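Local coordinates for Nitrate/nitrite sensor protein NarX (Escherichia coli K12, PDB 3EZH) that senses nitrate and nitrite through its periplasmic domain and relays the signal to the response regulators NarL and NarP as a membrane-bound histidine kinase, at residues M18-L23 with K38-T43; V27-K32 with A76-Q81. All coordinates share one frame; numbering follows the deposited sequence. Where two conformers were deposited one is given.

In the fold
Both contacts belong to the periplasmic sensor domain, a four-helix bundle, and lie on the same side of its centre, about 13 Å apart between their own centres. Contact 1 is the more buried: helix 6-25 runs against helix 34-44 about 8 Å from the centre of the chain, through packing of M40 against L23 and the buried Q19, with the R22-E39 salt bridge at the partly exposed side. Contact 2, about 19 Å from that centre, is partly buried and joins the loop that links those same two helices to the end of helix 59-79, with small apolar contacts and one bridging water in place of direct hydrogen bonds. The two meet where L23 O packs on L29 CD2.

Contact 1: M18-L23 with K38-T43; sequences MQSYRL and KEMEQT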
loop_
_atom_site.group_PDB
_atom_site.type_symbol
_atom_site.label_atom_id
_atom_site.label_comp_id
_atom_site.label_asym_id
_atom_site.label_seq_id
_atom_site.Cartn_x
_atom_site.Cartn_y
_atom_site.Cartn_z
HETATM N N MSE A 18 2.337 -2.000 -1.957
HETATM C CA MSE A 18 2.396 -3.298 -1.327
HETATM C C MSE A 18 2.783 -4.384 -2.341
HETATM O O MSE A 18 3.569 -5.293 -2.016
HETATM C CB MSE A 18 1.000 -3.663 -0.748
HETATM C CG MSE A 18 0.959 -5.048 -0.070
HETATM SE SE MSE A 18 0.441 -6.504 -1.326
HETATM C CE MSE A 18 -1.430 -6.125 -1.457
ATOM N N GLN A 19 2.252 -4.299 -3.581
ATOM C CA GLN A 19 2.530 -5.364 -4.512
ATOM C C GLN A 19 3.971 -5.417 -4.924
ATOM O O GLN A 19 4.493 -6.511 -5.260
ATOM C CB GLN A 19 1.582 -5.269 -5.709
ATOM C CG GLN A 19 0.107 -5.447 -5.364
ATOM C CD GLN A 19 -0.766 -5.374 -6.633
ATOM O OE1 GLN A 19 -0.553 -6.134 -7.569
ATOM N NE2 GLN A 19 -1.701 -4.406 -6.675
ATOM N N SER A 20 4.596 -4.214 -4.888
ATOM C CA SER A 20 6.015 -4.114 -5.197
ATOM C C SER A 20 6.873 -4.849 -4.164
ATOM O O SER A 20 7.782 -5.631 -4.536
ATOM C CB SER A 20 6.465 -2.620 -5.248
ATOM O OG SER A 20 5.818 -1.959 -6.328
ATOM N N TYR A 21 6.590 -4.617 -2.878
ATOM C CA TYR A 21 7.381 -5.248 -1.844
ATOM C C TYR A 21 6.973 -6.707 -1.694
ATOM O O TYR A 21 7.783 -7.522 -1.249
ATOM C CB TYR A 21 7.262 -4.523 -0.507
ATOM C CG TYR A 21 8.415 -3.491 -0.308
ATOM C CD1 TYR A 21 9.698 -3.945 -0.060
ATOM C CD2 TYR A 21 8.194 -2.132 -0.428
ATOM C CE1 TYR A 21 10.765 -3.027 0.062
ATOM C CE2 TYR A 21 9.259 -1.219 -0.318
ATOM C CZ TYR A 21 10.508 -1.692 -0.085
ATOM O OH TYR A 21 11.590 -0.789 0.019
ATOM N N ARG A 22 5.732 -7.016 -2.027
ATOM C CA ARG A 22 5.370 -8.447 -1.997
ATOM C C ARG A 22 6.184 -9.219 -3.036
ATOM O O ARG A 22 6.588 -10.362 -2.759
ATOM C CB ARG A 22 3.836 -8.633 -2.250
ATOM C CG ARG A 22 3.421 -10.139 -2.337
ATOM C CD ARG A 22 1.847 -10.154 -2.190
ATOM N NE ARG A 22 1.227 -9.701 -3.419
ATOM C CZ ARG A 22 -0.091 -9.509 -3.596
ATOM N NH1 ARG A 22 -0.953 -9.707 -2.589
ATOM N NH2 ARG A 22 -0.556 -9.167 -4.823
ATOM N N LEU A 23 6.406 -8.660 -4.254
ATOM C CA LEU A 23 7.234 -9.369 -5.211
ATOM C C LEU A 23 8.691 -9.419 -4.701
ATOM O O LEU A 23 9.377 -10.386 -4.882
ATOM C CB LEU A 23 7.166 -8.661 -6.571
ATOM C CG LEU A 23 5.936 -9.003 -7.417
ATOM C CD1 LEU A 23 5.780 -8.110 -8.674
ATOM C CD2 LEU A 23 6.101 -10.468 -7.908
ATOM N N LYS A 38 0.924 -10.696 -13.035
ATOM C CA LYS A 38 -0.243 -10.288 -13.836
ATOM C C LYS A 38 -1.229 -9.423 -13.037
ATOM O O LYS A 38 -1.845 -8.526 -13.603
ATOM C CB LYS A 38 -0.985 -11.518 -14.402
ATOM C CG LYS A 38 -0.079 -12.449 -15.231
ATOM C CD LYS A 38 0.836 -11.678 -16.193
ATOM C CE LYS A 38 0.041 -10.805 -17.161
ATOM N NZ LYS A 38 0.715 -9.487 -17.453
ATOM N N GLU A 39 -1.381 -9.691 -11.742
ATOM C CA GLU A 39 -2.260 -8.892 -10.918
ATOM C C GLU A 39 -1.724 -7.459 -10.864
ATOM O O GLU A 39 -2.493 -6.481 -10.966
ATOM C CB GLU A 39 -2.334 -9.438 -9.476
ATOM C CG GLU A 39 -3.293 -8.589 -8.662
ATOM C CD GLU A 39 -3.288 -8.909 -7.173
ATOM O OE1 GLU A 39 -2.659 -9.908 -6.778
ATOM O OE2 GLU A 39 -3.927 -8.146 -6.410
HETATM N N MSE A 40 -0.410 -7.328 -10.720
HETATM C CA MSE A 40 0.159 -5.972 -10.640
HETATM C C MSE A 40 0.030 -5.244 -12.000
HETATM O O MSE A 40 -0.267 -4.039 -12.088
HETATM C CB MSE A 40 1.645 -6.011 -10.160
HETATM C CG MSE A 40 1.999 -4.720 -9.514
HETATM SE SE MSE A 40 3.828 -4.851 -8.941
HETATM C CE MSE A 40 4.118 -2.920 -8.874
ATOM N N GLU A 41 0.169 -6.008 -13.071
ATOM C CA GLU A 41 -0.015 -5.456 -14.408
ATOM C C GLU A 41 -1.457 -4.936 -14.550
ATOM O O GLU A 41 -1.706 -3.822 -14.997
ATOM C CB GLU A 41 0.252 -6.568 -15.454
ATOM C CG GLU A 41 0.394 -6.135 -16.900
ATOM C CD GLU A 41 -0.907 -5.658 -17.552
ATOM O OE1 GLU A 41 -1.992 -6.218 -17.245
ATOM O OE2 GLU A 41 -0.835 -4.732 -18.399
ATOM N N GLN A 42 -2.429 -5.754 -14.151
ATOM C CA GLN A 42 -3.836 -5.367 -14.280
ATOM C C GLN A 42 -4.115 -4.064 -13.537
ATOM O O GLN A 42 -4.741 -3.156 -14.085
ATOM C CB GLN A 42 -4.726 -6.512 -13.737
ATOM C CG GLN A 42 -6.240 -6.186 -13.600
ATOM C CD GLN A 42 -6.585 -5.280 -12.391
ATOM O OE1 GLN A 42 -6.376 -4.061 -12.426
ATOM N NE2 GLN A 42 -7.115 -5.888 -11.317
ATOM N N THR A 43 -3.613 -3.953 -12.304
ATOM C CA THR A 43 -3.809 -2.754 -11.501
ATOM C C THR A 43 -3.118 -1.515 -12.123
ATOM O O THR A 43 -3.722 -0.470 -12.300
ATOM C CB THR A 43 -3.215 -2.911 -10.075
ATOM O OG1 THR A 43 -3.739 -4.086 -9.454
ATOM C CG2 THR A 43 -3.578 -1.721 -9.195
#
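Q19 and M40, a selenomethionine, lie alongside one another, running opposite ways, where helices 6-25 and 34-44 pack antiparallel in the four-helix-bundle sensor domain, their local axes 10.6 Å apart at 160°. The amide oxygen Q19 OE1 lies 3.2 Å from M40 CA, while Q19 CB rests against the CG and SE of M40. M40 runs out extended, its first torsion (chi1 -155°) turning CG from the backbone N, and SE meets L23 CD1 at 3.8 Å while CE ends 3.2 Å from S20 OG. That hydroxyl is hydrogen-bonded to L16 O of its own helix.

At the partly exposed border, R22 and E39 meet nearly perpendicular in a salt bridge, NH2 to OE1 3.0 Å, whose hydrogen bond is weak and strongly bent (N-H...O 122°). M18 SE sits above one guanidinium face, off toward its rim. Shortening E39 to an alanine is likely to leave R22 without its carboxylate mate across the interface and its guanidinium freer to turn.

Q19 NE2 gives a nearly straight but long, weak bond to T43 OG1 (3.5 Å); its stronger partner is S15 OG. T43 OG1 in turn donates to E39 O, which also accepts from T43 N on the opposite face of its plane.

Further out, M40 touches W69 and L23 touches I74 of helix 59-79, S20 packs on F93 and V94 of helix 87-113, and R22 meets Y21 of the second subunit.

Contact 2: V27-K32 with A76-Q81; sequences VPLSEK and ALMRAQ
The CG2 methyl of V27 meets L77 CD2 at 4.1 Å, the two side chains set roughly square to each other as the loop after helix 6-25 passes the end of helix 59-79. The two methyls of V27 divide the work: its CG1, set anti to the backbone N (chi1 168°), goes to A80 instead, lying 4.0 Å from A80 CB and equally near the carbonyl oxygen of that residue. A80 is the first residue to leave helical geometry, so one valine spans the last turn of the helix and the chain just beyond it.

P28, which follows a cis peptide bond, brings its ring alongside the same exit. Its CB approaches A80 O to 3.7 Å, with Q81 O a little farther off. L29 points toward the helix and sets CD1 over the backbone, 3.7 Å from L77 O, with the CB of L77 next in line.

Between these side chains a single water joins the backbones. It accepts from L29 N at 2.8 Å and donates to L77 O and to A80 O, each at 2.7 Å. V27 O, for its part, is hydrogen-bonded to R83 of the second subunit, which places the loop beside the dimer partner.

The segments share no direct hydrogen bond. Apolar branches supply the side-chain contact, while the polar link is entirely between main chains and goes through water, which satisfies two carbonyls at the helix end and an amide of the loop together.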
loop_
_atom_site.group_PDB
_atom_site.type_symbol
_atom_site.label_atom_id
_atom_site.label_comp_id
_atom_site.label_asym_id
_atom_site.label_seq_id
_atom_site.Cartn_x
_atom_site.Cartn_y
_atom_site.Cartn_z
ATOM N N VAL A 27 11.421 -12.952 -3.919
ATOM C CA VAL A 27 12.638 -13.153 -4.669
ATOM C C VAL A 27 13.518 -14.244 -4.026
ATOM O O VAL A 27 13.736 -14.225 -2.829
ATOM C CB VAL A 27 13.473 -11.841 -4.717
ATOM C CG1 VAL A 27 14.897 -12.159 -5.247
ATOM C CG2 VAL A 27 12.805 -10.878 -5.700
ATOM N N PRO A 28 14.051 -15.178 -4.827
ATOM C CA PRO A 28 13.927 -15.346 -6.281
ATOM C C PRO A 28 12.567 -15.893 -6.739
ATOM O O PRO A 28 12.027 -16.884 -6.196
ATOM C CB PRO A 28 15.096 -16.285 -6.627
ATOM C CG PRO A 28 15.254 -17.094 -5.444
ATOM C CD PRO A 28 15.015 -16.155 -4.278
ATOM N N LEU A 29 12.042 -15.248 -7.774
ATOM C CA LEU A 29 10.729 -15.595 -8.323
ATOM C C LEU A 29 10.698 -16.914 -9.074
ATOM O O LEU A 29 11.669 -17.298 -9.723
ATOM C CB LEU A 29 10.234 -14.501 -9.292
ATOM C CG LEU A 29 10.202 -13.072 -8.738
ATOM C CD1 LEU A 29 9.563 -12.124 -9.779
ATOM C CD2 LEU A 29 9.404 -12.981 -7.434
ATOM N N SER A 30 9.559 -17.589 -8.968
ATOM C CA SER A 30 9.346 -18.862 -9.658
ATOM C C SER A 30 8.037 -18.750 -10.422
ATOM O O SER A 30 7.310 -17.749 -10.293
ATOM C CB SER A 30 9.293 -20.017 -8.652
ATOM O OG SER A 30 8.367 -19.768 -7.610
ATOM N N GLU A 31 7.743 -19.774 -11.224
ATOM C CA GLU A 31 6.544 -19.803 -12.051
ATOM C C GLU A 31 5.291 -19.559 -11.229
ATOM O O GLU A 31 4.279 -19.057 -11.733
ATOM C CB GLU A 31 6.443 -21.159 -12.758
ATOM C CG GLU A 31 5.321 -21.261 -13.777
ATOM C CD GLU A 31 5.530 -20.323 -14.943
ATOM O OE1 GLU A 31 6.700 -20.103 -15.324
ATOM O OE2 GLU A 31 4.524 -19.816 -15.487
ATOM N N LYS A 32 5.371 -19.899 -9.956
ATOM C CA LYS A 32 4.259 -19.719 -9.047
ATOM C C LYS A 32 3.907 -18.264 -8.728
ATOM O O LYS A 32 2.826 -17.984 -8.147
ATOM C CB LYS A 32 4.543 -20.447 -7.748
ATOM C CG LYS A 32 3.339 -20.511 -6.850
ATOM C CD LYS A 32 2.187 -21.135 -7.622
ATOM C CE LYS A 32 0.879 -21.101 -6.860
ATOM N NZ LYS A 32 -0.196 -21.694 -7.707
ATOM N N ALA A 76 14.013 -6.951 -14.071
ATOM C CA ALA A 76 15.039 -7.050 -13.041
ATOM C C ALA A 76 14.571 -8.005 -11.946
ATOM O O ALA A 76 15.326 -8.783 -11.383
ATOM C CB ALA A 76 15.314 -5.644 -12.415
ATOM N N LEU A 77 13.309 -7.874 -11.598
ATOM C CA LEU A 77 12.786 -8.718 -10.558
ATOM C C LEU A 77 12.806 -10.188 -10.993
ATOM O O LEU A 77 13.104 -11.063 -10.191
ATOM C CB LEU A 77 11.368 -8.270 -10.183
ATOM C CG LEU A 77 11.251 -7.108 -9.172
ATOM C CD1 LEU A 77 9.817 -6.564 -9.234
ATOM C CD2 LEU A 77 11.576 -7.536 -7.715
HETATM N N MSE A 78 12.487 -10.454 -12.254
HETATM C CA MSE A 78 12.452 -11.836 -12.774
HETATM C C MSE A 78 13.863 -12.427 -12.987
HETATM O O MSE A 78 14.051 -13.654 -13.042
HETATM C CB MSE A 78 11.636 -11.881 -14.083
HETATM C CG MSE A 78 10.208 -11.340 -13.925
HETATM SE SE MSE A 78 8.878 -11.650 -15.402
HETATM C CE MSE A 78 8.933 -13.601 -15.459
ATOM N N ARG A 79 14.850 -11.553 -13.116
ATOM C CA ARG A 79 16.256 -11.949 -13.258
ATOM C C ARG A 79 16.999 -12.146 -11.911
ATOM O O ARG A 79 17.944 -12.951 -11.824
ATOM C CB ARG A 79 16.923 -10.837 -14.086
ATOM C CG ARG A 79 18.353 -10.956 -14.444
ATOM C CD ARG A 79 18.676 -9.871 -15.520
ATOM N NE ARG A 79 18.370 -8.515 -15.086
ATOM C CZ ARG A 79 17.768 -7.599 -15.844
ATOM N NH1 ARG A 79 17.393 -7.879 -17.086
ATOM N NH2 ARG A 79 17.559 -6.398 -15.356
ATOM N N ALA A 80 16.566 -11.425 -10.876
ATOM C CA ALA A 80 17.189 -11.450 -9.555
ATOM C C ALA A 80 17.342 -12.803 -8.877
ATOM O O ALA A 80 16.365 -13.527 -8.685
ATOM C CB ALA A 80 16.453 -10.490 -8.588
ATOM N N GLN A 81 18.567 -13.116 -8.493
ATOM C CA GLN A 81 18.790 -14.348 -7.775
ATOM C C GLN A 81 18.783 -14.075 -6.266
ATOM O O GLN A 81 18.823 -15.021 -5.463
ATOM C CB GLN A 81 20.124 -14.949 -8.185
ATOM C CG GLN A 81 20.286 -15.219 -9.679
ATOM C CD GLN A 81 21.720 -15.596 -10.003
ATOM O OE1 GLN A 81 22.114 -16.762 -9.884
ATOM N NE2 GLN A 81 22.528 -14.598 -10.374
HETATM O O HOH W 1 13.674 -13.535 -9.188
#